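Local structure of peroxisomal fatty acid beta-oxidation multifunctional protein MFP2 (Arabidopsis thaliana, 2WTB) at residues S129-Q134 against D185-P190; P104-I109 against R199-I204; R524-F529 against D626-T631. The protein carries out successive steps of peroxisomal fatty acid beta-oxidation, hydrating long-chain enoyl-CoA and dehydrogenating 3-hydroxyacyl-CoA during seed germination. One frame throughout, in Å; residues are numbered along the deposited sequence.

Interaction 1. Residues S129-Q134 against D185-P190; sequences SAPAAQ and DAVVPP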
loop_
_atom_site.group_PDB
_atom_site.type_symbol
_atom_site.label_atom_id
_atom_site.label_comp_id
_atom_site.label_asym_id
_atom_site.label_seq_id
_atom_site.Cartn_x
_atom_site.Cartn_y
_atom_site.Cartn_z
ATOM N N SER A 129 12.784 -19.786 -18.011
ATOM C CA SER A 129 12.362 -19.383 -16.676
ATOM C C SER A 129 12.095 -20.566 -15.751
ATOM O O SER A 129 11.741 -21.657 -16.200
ATOM C CB SER A 129 11.117 -18.497 -16.755
ATOM O OG SER A 129 10.778 -17.973 -15.484
ATOM N N ALA A 130 12.271 -20.332 -14.455
ATOM C CA ALA A 130 11.957 -21.325 -13.438
ATOM C C ALA A 130 10.465 -21.274 -13.131
ATOM O O ALA A 130 9.838 -20.225 -13.273
ATOM C CB ALA A 130 12.774 -21.070 -12.183
ATOM N N PRO A 131 9.898 -22.408 -12.700
ATOM C CA PRO A 131 8.459 -22.629 -12.521
ATOM C C PRO A 131 7.628 -21.418 -12.083
ATOM O O PRO A 131 6.868 -20.895 -12.896
ATOM C CB PRO A 131 8.419 -23.732 -11.467
ATOM C CG PRO A 131 9.618 -24.561 -11.803
ATOM C CD PRO A 131 10.673 -23.608 -12.336
ATOM N N ALA A 132 7.754 -20.980 -10.837
ATOM C CA ALA A 132 6.838 -19.962 -10.324
ATOM C C ALA A 132 7.398 -18.539 -10.323
ATOM O O ALA A 132 7.001 -17.716 -9.498
ATOM C CB ALA A 132 6.357 -20.340 -8.929
ATOM N N ALA A 133 8.307 -18.244 -11.248
ATOM C CA ALA A 133 8.906 -16.915 -11.318
ATOM C C ALA A 133 7.860 -15.849 -11.653
ATOM O O ALA A 133 6.865 -16.133 -12.319
ATOM C CB ALA A 133 10.035 -16.895 -12.333
ATOM N N GLN A 134 8.086 -14.627 -11.180
ATOM C CA GLN A 134 7.155 -13.527 -11.425
ATOM C C GLN A 134 7.661 -12.579 -12.499
ATOM O O GLN A 134 8.818 -12.160 -12.479
ATOM C CB GLN A 134 6.875 -12.747 -10.141
ATOM C CG GLN A 134 5.943 -13.454 -9.182
ATOM C CD GLN A 134 5.486 -12.551 -8.060
ATOM O OE1 GLN A 134 4.910 -13.009 -7.075
ATOM N NE2 GLN A 134 5.742 -11.255 -8.204
ATOM N N ASP A 185 9.757 -18.650 -23.209
ATOM C CA ASP A 185 9.914 -19.673 -24.240
ATOM C C ASP A 185 9.940 -21.096 -23.688
ATOM O O ASP A 185 9.586 -22.042 -24.388
ATOM C CB ASP A 185 11.181 -19.413 -25.055
ATOM C CG ASP A 185 11.062 -18.191 -25.940
ATOM O OD1 ASP A 185 10.063 -18.089 -26.681
ATOM O OD2 ASP A 185 11.970 -17.336 -25.898
ATOM N N ALA A 186 10.366 -21.248 -22.439
ATOM C CA ALA A 186 10.460 -22.571 -21.827
ATOM C C ALA A 186 10.522 -22.495 -20.306
ATOM O O ALA A 186 11.141 -21.591 -19.745
ATOM C CB ALA A 186 11.668 -23.324 -22.371
ATOM N N VAL A 187 9.873 -23.450 -19.647
ATOM C CA VAL A 187 9.902 -23.536 -18.192
ATOM C C VAL A 187 10.626 -24.801 -17.745
ATOM O O VAL A 187 10.176 -25.914 -18.011
ATOM C CB VAL A 187 8.485 -23.531 -17.587
ATOM C CG1 VAL A 187 8.556 -23.709 -16.076
ATOM C CG2 VAL A 187 7.761 -22.243 -17.938
ATOM N N VAL A 188 11.755 -24.626 -17.068
ATOM C CA VAL A 188 12.537 -25.754 -16.579
ATOM C C VAL A 188 12.854 -25.558 -15.103
ATOM O O VAL A 188 12.725 -24.448 -14.584
ATOM C CB VAL A 188 13.854 -25.905 -17.365
ATOM C CG1 VAL A 188 13.567 -26.197 -18.826
ATOM C CG2 VAL A 188 14.708 -24.650 -17.222
ATOM N N PRO A 189 13.261 -26.642 -14.420
ATOM C CA PRO A 189 13.665 -26.578 -13.012
ATOM C C PRO A 189 14.830 -25.615 -12.817
ATOM O O PRO A 189 15.678 -25.496 -13.701
ATOM C CB PRO A 189 14.118 -28.010 -12.715
ATOM C CG PRO A 189 13.391 -28.848 -13.700
ATOM C CD PRO A 189 13.299 -28.019 -14.942
ATOM N N PRO A 190 14.879 -24.942 -11.660
ATOM C CA PRO A 190 15.904 -23.932 -11.373
ATOM C C PRO A 190 17.313 -24.447 -11.645
ATOM O O PRO A 190 18.197 -23.666 -12.002
ATOM C CB PRO A 190 15.725 -23.674 -9.875
ATOM C CG PRO A 190 14.303 -24.021 -9.599
ATOM C CD PRO A 190 13.970 -25.157 -10.519
#

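Interaction 2. Residues P104-I109 against R199-I204; sequences PSVAAI and RWALDI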
loop_
_atom_site.group_PDB
_atom_site.type_symbol
_atom_site.label_atom_id
_atom_site.label_comp_id
_atom_site.label_asym_id
_atom_site.label_seq_id
_atom_site.Cartn_x
_atom_site.Cartn_y
_atom_site.Cartn_z
ATOM N N PRO A 104 23.432 -14.083 -30.550
ATOM C CA PRO A 104 22.156 -14.231 -29.842
ATOM C C PRO A 104 22.329 -14.174 -28.329
ATOM O O PRO A 104 23.337 -14.642 -27.803
ATOM C CB PRO A 104 21.678 -15.630 -30.256
ATOM C CG PRO A 104 22.636 -16.105 -31.315
ATOM C CD PRO A 104 23.907 -15.366 -31.089
ATOM N N SER A 105 21.348 -13.595 -27.645
ATOM C CA SER A 105 21.329 -13.567 -26.190
ATOM C C SER A 105 20.132 -14.367 -25.702
ATOM O O SER A 105 19.067 -14.347 -26.324
ATOM C CB SER A 105 21.228 -12.131 -25.673
ATOM O OG SER A 105 22.384 -11.383 -25.997
ATOM N N VAL A 106 20.312 -15.076 -24.593
ATOM C CA VAL A 106 19.215 -15.796 -23.962
ATOM C C VAL A 106 19.174 -15.463 -22.481
ATOM O O VAL A 106 20.191 -15.534 -21.794
ATOM C CB VAL A 106 19.353 -17.319 -24.127
ATOM C CG1 VAL A 106 18.222 -18.031 -23.400
ATOM C CG2 VAL A 106 19.363 -17.694 -25.599
ATOM N N ALA A 107 17.996 -15.090 -21.996
ATOM C CA ALA A 107 17.829 -14.768 -20.585
ATOM C C ALA A 107 17.456 -16.014 -19.787
ATOM O O ALA A 107 16.574 -16.779 -20.180
ATOM C CB ALA A 107 16.780 -13.680 -20.407
ATOM N N ALA A 108 18.148 -16.216 -18.669
ATOM C CA ALA A 108 17.851 -17.314 -17.759
ATOM C C ALA A 108 17.205 -16.751 -16.502
ATOM O O ALA A 108 17.884 -16.196 -15.640
ATOM C CB ALA A 108 19.118 -18.076 -17.416
ATOM N N ILE A 109 15.888 -16.894 -16.406
ATOM C CA ILE A 109 15.129 -16.250 -15.341
ATOM C C ILE A 109 14.784 -17.176 -14.175
ATOM O O ILE A 109 14.266 -18.278 -14.364
ATOM C CB ILE A 109 13.827 -15.620 -15.875
ATOM C CG1 ILE A 109 14.141 -14.543 -16.917
ATOM C CG2 ILE A 109 13.009 -15.035 -14.730
ATOM C CD1 ILE A 109 12.910 -13.947 -17.574
ATOM N N ARG A 199 22.223 -24.006 -24.076
ATOM C CA ARG A 199 21.847 -24.942 -25.127
ATOM C C ARG A 199 20.934 -24.247 -26.136
ATOM O O ARG A 199 21.055 -24.446 -27.348
ATOM C CB ARG A 199 21.131 -26.156 -24.536
ATOM C CG ARG A 199 20.702 -27.183 -25.574
ATOM C CD ARG A 199 19.748 -28.219 -24.989
ATOM N NE ARG A 199 18.445 -27.641 -24.671
ATOM C CZ ARG A 199 17.463 -27.482 -25.554
ATOM N NH1 ARG A 199 17.634 -27.857 -26.814
ATOM N NH2 ARG A 199 16.309 -26.946 -25.177
ATOM N N TRP A 200 20.021 -23.428 -25.625
ATOM C CA TRP A 200 19.103 -22.677 -26.471
ATOM C C TRP A 200 19.878 -21.673 -27.320
ATOM O O TRP A 200 19.617 -21.523 -28.514
ATOM C CB TRP A 200 18.062 -21.955 -25.610
ATOM C CG TRP A 200 16.843 -21.513 -26.365
ATOM C CD1 TRP A 200 16.748 -20.452 -27.220
ATOM C CD2 TRP A 200 15.540 -22.111 -26.323
ATOM N NE1 TRP A 200 15.471 -20.359 -27.718
ATOM C CE2 TRP A 200 14.710 -21.365 -27.183
ATOM C CE3 TRP A 200 14.999 -23.209 -25.648
ATOM C CZ2 TRP A 200 13.368 -21.681 -27.384
ATOM C CZ3 TRP A 200 13.662 -23.520 -25.849
ATOM C CH2 TRP A 200 12.863 -22.758 -26.709
ATOM N N ALA A 201 20.843 -21.001 -26.698
ATOM C CA ALA A 201 21.641 -19.985 -27.376
ATOM C C ALA A 201 22.408 -20.540 -28.575
ATOM O O ALA A 201 22.480 -19.900 -29.623
ATOM C CB ALA A 201 22.592 -19.321 -26.398
ATOM N N LEU A 202 22.982 -21.729 -28.419
ATOM C CA LEU A 202 23.727 -22.352 -29.510
ATOM C C LEU A 202 22.793 -22.968 -30.545
ATOM O O LEU A 202 23.186 -23.194 -31.688
ATOM C CB LEU A 202 24.721 -23.393 -28.987
ATOM C CG LEU A 202 25.944 -22.844 -28.247
ATOM C CD1 LEU A 202 27.038 -23.896 -28.167
ATOM C CD2 LEU A 202 26.467 -21.597 -28.935
ATOM N N ASP A 203 21.557 -23.242 -30.139
ATOM C CA ASP A 203 20.531 -23.678 -31.078
ATOM C C ASP A 203 20.253 -22.572 -32.093
ATOM O O ASP A 203 20.122 -22.829 -33.290
ATOM C CB ASP A 203 19.243 -24.050 -30.340
ATOM C CG ASP A 203 19.243 -25.485 -29.845
ATOM O OD1 ASP A 203 20.037 -26.297 -30.365
ATOM O OD2 ASP A 203 18.438 -25.805 -28.942
ATOM N N ILE A 204 20.168 -21.340 -31.604
ATOM C CA ILE A 204 19.922 -20.187 -32.460
ATOM C C ILE A 204 21.093 -19.960 -33.410
ATOM O O ILE A 204 20.900 -19.734 -34.603
ATOM C CB ILE A 204 19.680 -18.914 -31.631
ATOM C CG1 ILE A 204 18.421 -19.064 -30.774
ATOM C CG2 ILE A 204 19.575 -17.698 -32.536
ATOM C CD1 ILE A 204 18.185 -17.898 -29.829
#

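Interaction 3. Residues R524-F529 against D626-T631; sequences RAISKF and DIIEMT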
loop_
_atom_site.group_PDB
_atom_site.type_symbol
_atom_site.label_atom_id
_atom_site.label_comp_id
_atom_site.label_asym_id
_atom_site.label_seq_id
_atom_site.Cartn_x
_atom_site.Cartn_y
_atom_site.Cartn_z
ATOM N N ARG A 524 -19.442 15.002 -3.075
ATOM C CA ARG A 524 -18.980 14.954 -4.457
ATOM C C ARG A 524 -17.635 15.656 -4.623
ATOM O O ARG A 524 -16.760 15.180 -5.347
ATOM C CB ARG A 524 -20.020 15.574 -5.394
ATOM N N ALA A 525 -17.475 16.788 -3.948
ATOM C CA ALA A 525 -16.239 17.552 -4.036
ATOM C C ALA A 525 -15.071 16.754 -3.475
ATOM O O ALA A 525 -13.953 16.818 -3.989
ATOM C CB ALA A 525 -16.380 18.871 -3.297
ATOM N N ILE A 526 -15.347 15.995 -2.420
ATOM C CA ILE A 526 -14.311 15.278 -1.687
ATOM C C ILE A 526 -14.064 13.873 -2.238
ATOM O O ILE A 526 -12.950 13.353 -2.154
ATOM C CB ILE A 526 -14.641 15.223 -0.181
ATOM C CG1 ILE A 526 -14.640 16.638 0.402
ATOM C CG2 ILE A 526 -13.653 14.338 0.555
ATOM C CD1 ILE A 526 -15.056 16.712 1.853
ATOM N N SER A 527 -15.099 13.263 -2.808
ATOM C CA SER A 527 -14.950 11.957 -3.441
ATOM C C SER A 527 -14.145 12.090 -4.725
ATOM O O SER A 527 -13.522 11.132 -5.185
ATOM C CB SER A 527 -16.315 11.335 -3.736
ATOM O OG SER A 527 -16.977 10.960 -2.540
ATOM N N LYS A 528 -14.165 13.288 -5.298
ATOM C CA LYS A 528 -13.411 13.572 -6.511
ATOM C C LYS A 528 -12.003 14.001 -6.139
ATOM O O LYS A 528 -11.064 13.829 -6.914
ATOM C CB LYS A 528 -14.101 14.665 -7.332
ATOM C CG LYS A 528 -13.415 14.976 -8.653
ATOM C CD LYS A 528 -14.297 15.832 -9.549
ATOM C CE LYS A 528 -14.635 17.159 -8.891
ATOM N NZ LYS A 528 -15.512 17.998 -9.754
ATOM N N PHE A 529 -11.866 14.560 -4.941
ATOM C CA PHE A 529 -10.567 14.976 -4.427
ATOM C C PHE A 529 -9.600 13.799 -4.373
ATOM O O PHE A 529 -8.391 13.975 -4.502
ATOM C CB PHE A 529 -10.718 15.601 -3.038
ATOM C CG PHE A 529 -9.413 15.900 -2.359
ATOM C CD1 PHE A 529 -8.527 16.815 -2.900
ATOM C CD2 PHE A 529 -9.076 15.272 -1.170
ATOM C CE1 PHE A 529 -7.325 17.093 -2.271
ATOM C CE2 PHE A 529 -7.878 15.547 -0.536
ATOM C CZ PHE A 529 -7.002 16.457 -1.087
ATOM N N ASP A 626 -12.789 25.146 -1.597
ATOM C CA ASP A 626 -13.085 25.627 -0.252
ATOM C C ASP A 626 -13.655 24.527 0.640
ATOM O O ASP A 626 -13.281 24.415 1.807
ATOM C CB ASP A 626 -14.045 26.818 -0.307
ATOM C CG ASP A 626 -13.413 28.044 -0.936
ATOM O OD1 ASP A 626 -12.167 28.074 -1.041
ATOM O OD2 ASP A 626 -14.158 28.973 -1.322
ATOM N N ILE A 627 -14.566 23.725 0.095
ATOM C CA ILE A 627 -15.108 22.591 0.834
ATOM C C ILE A 627 -13.964 21.713 1.321
ATOM O O ILE A 627 -13.842 21.429 2.513
ATOM C CB ILE A 627 -16.047 21.733 -0.032
ATOM C CG1 ILE A 627 -17.393 22.431 -0.224
ATOM C CG2 ILE A 627 -16.255 20.370 0.608
ATOM C CD1 ILE A 627 -18.365 21.638 -1.075
ATOM N N ILE A 628 -13.123 21.294 0.384
ATOM C CA ILE A 628 -11.959 20.487 0.704
ATOM C C ILE A 628 -11.072 21.189 1.728
ATOM O O ILE A 628 -10.681 20.595 2.731
ATOM C CB ILE A 628 -11.141 20.166 -0.563
ATOM C CG1 ILE A 628 -11.936 19.237 -1.484
ATOM C CG2 ILE A 628 -9.815 19.529 -0.196
ATOM C CD1 ILE A 628 -11.321 19.061 -2.853
ATOM N N GLU A 629 -10.773 22.461 1.482
ATOM C CA GLU A 629 -9.852 23.200 2.342
ATOM C C GLU A 629 -10.361 23.377 3.770
ATOM O O GLU A 629 -9.574 23.377 4.715
ATOM C CB GLU A 629 -9.491 24.553 1.724
ATOM C CG GLU A 629 -8.505 24.454 0.571
ATOM C CD GLU A 629 -7.793 25.763 0.289
ATOM O OE1 GLU A 629 -8.208 26.802 0.845
ATOM O OE2 GLU A 629 -6.814 25.750 -0.490
ATOM N N MET A 630 -11.672 23.526 3.927
ATOM C CA MET A 630 -12.261 23.710 5.249
ATOM C C MET A 630 -12.484 22.375 5.957
ATOM O O MET A 630 -12.723 22.330 7.165
ATOM C CB MET A 630 -13.582 24.482 5.158
ATOM C CG MET A 630 -13.446 25.893 4.607
ATOM S SD MET A 630 -14.929 26.892 4.855
ATOM C CE MET A 630 -14.881 27.128 6.629
ATOM N N THR A 631 -12.399 21.289 5.200
ATOM C CA THR A 631 -12.642 19.963 5.748
ATOM C C THR A 631 -11.336 19.232 6.056
ATOM O O THR A 631 -11.300 18.343 6.905
ATOM C CB THR A 631 -13.501 19.117 4.782
ATOM O OG1 THR A 631 -14.782 19.736 4.617
ATOM C CG2 THR A 631 -13.699 17.711 5.319
#

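Interaction 1. Residues S129-Q134 against D185-P190
Ser129 and Val187 face each other in a parallel beta bridge, the point at which strand 186-187 extends the edge of the crotonase-fold sheet. Two backbone bonds straddle the valine: Ser129 N donates to Ala186 O at 3.0 Å, and Val188 N donates to Ser129 O at 3.1 Å. Past the bridge, shape takes over. The carbonyl oxygen of Val188 is the bump, pressed into the hollow between Ala130 and Pro131, with Val188 O 3.4 Å from Ala130 CA and 3.2 Å from Pro131 CD. The ring of Pro131 is in turn flanked on two sides. Val187 CG1, set anti to its own backbone N (chi1 176°), comes to 3.7 Å from Pro131 CA, while Pro190 CD approaches Pro131 CD at 4.1 Å. Pro190 CG also rests against the methyl of Ala130. Helix 175-181 adds Glu176 against Pro131 and His179 against Val187. Pro131 belongs to a type I turn, Ala130 to Ala133, which swings the chain away from the edge strand. That turn is pinned at Ala130 O, which accepts Ala133 N at 3.2 Å and, from the opposite face of its carbonyl plane, Ser129 OG at 3.3 Å.

Interaction 2. Residues P104-I109 against R199-I204
Pro104 and Val106 meet Ala201 and Ile204 in a buried, wholly apolar helix-on-sheet contact, in which helix 193-205 lies against an interior strand of the crotonase-fold sheet. The axes of 105-109 and 199-204 approach to 8.0 Å and run nearly antiparallel, at 161°, so that successive turns of the helix can meet alternate residues of the strand.

One methyl makes several of the contacts. Val106 CG2 stands 3.7 Å from Ala201 CB and equally near the CA of that residue, in the shallow place that a small alanine leaves on the helix surface. The same Val106 CG2 meets Trp200 CD1 obliquely at 4.1 Å and comes within 4.4 Å of Ile204 CD1, so three helix residues border it, Ile204 the most loosely. Pro104 gives up about as much surface to the helix as Val106 does, and its partner is the branch methyl of Ile204, one turn along from Trp200: Ile204 CG2 touches Pro104 CG at 3.7 Å, the two side chains sliding past each other in opposite directions. With chi1 at -63°, which puts CG2 anti to the backbone N, Ile204 offers this methyl to the proline and sends its longer arm toward the valine.

The charges lie elsewhere on the helix. Arg199 NH1 is 3.1 Å from Asp203 OD2, an attraction of charges with no N-H aimed at the oxygen, and Asp203 also forms a salt bridge with Arg208. Trp200 has Lys209 as a cation-pi partner.

Strand 105-109 pairs in parallel with 54-59 on one side and 126-129 on the other. The helix spans all three: Ala201 reaches Ala54, and Trp200 covers Ala126 and Ile128. On the other side of the strand, Ser105 points away from this helix and hydrogen-bonds Tyr43 of helix 33-46.

Interaction 3. Residues R524-F529 against D626-T631
The ring of Phe529 carries Ile628 CG2 over the centre of one face, a CH-pi contact with the methyl 4.0 Å from the centroid and 10° off the ring normal. Beyond the pair, Trp674 meets this ring edge-to-face, and Phe632 also meets it. Ile628 also grips the base of the phenylalanine: its CD1 comes to 3.5 Å from Phe529 CB and 3.6 Å from Ala525 O. The isoleucine thus wedges between two residues one turn apart, and its chi1 of -67° sets CG1 anti to the carbonyl carbon and leaves CG2 for the ring. Without CG2 and CD1, an alanine here would probably leave a gap over the Phe529 face and beside Ala525, and the ring less firmly fixed. The side chain of Ile526 crosses those of Ile627 and Thr631 at a slant, its CD1 4.0 Å from Ile627 CG2 and 3.9 Å from Thr631 CG2. The hydroxyl of Thr631 is turned back to its own helix, where OG1 donates to Ile627 O. Tyr505 of helix 498-514 backs both Ile526 and Thr631. With axes 9.3 Å apart and crossing at -81°, this is near-perpendicular helix packing, built largely from isoleucines, inside the all-helical C-terminal part of the dehydrogenase region.

How the interactions relate
Interactions 1 and 2 serve the same sheet of the hydratase/isomerase region, one at its edge and one on a face, and their centres lie 14 Å apart. They touch: Ala130 N probably hydrogen-bonds Ile109 O, and Trp200 leans on Asp185 and Ala186. Strand 186-187 leads on into helix 193-205, so one run of chain supplies a partner to each. The chemistry follows position. At the partly exposed edge, backbone bonds and proline rings join the segments, whereas interaction 2 is buried and purely apolar. Interaction 3, across the chain's centre and about 49 Å from interaction 1 between centres, is likewise buried and apolar, but joins two helices, with an aromatic face taking part.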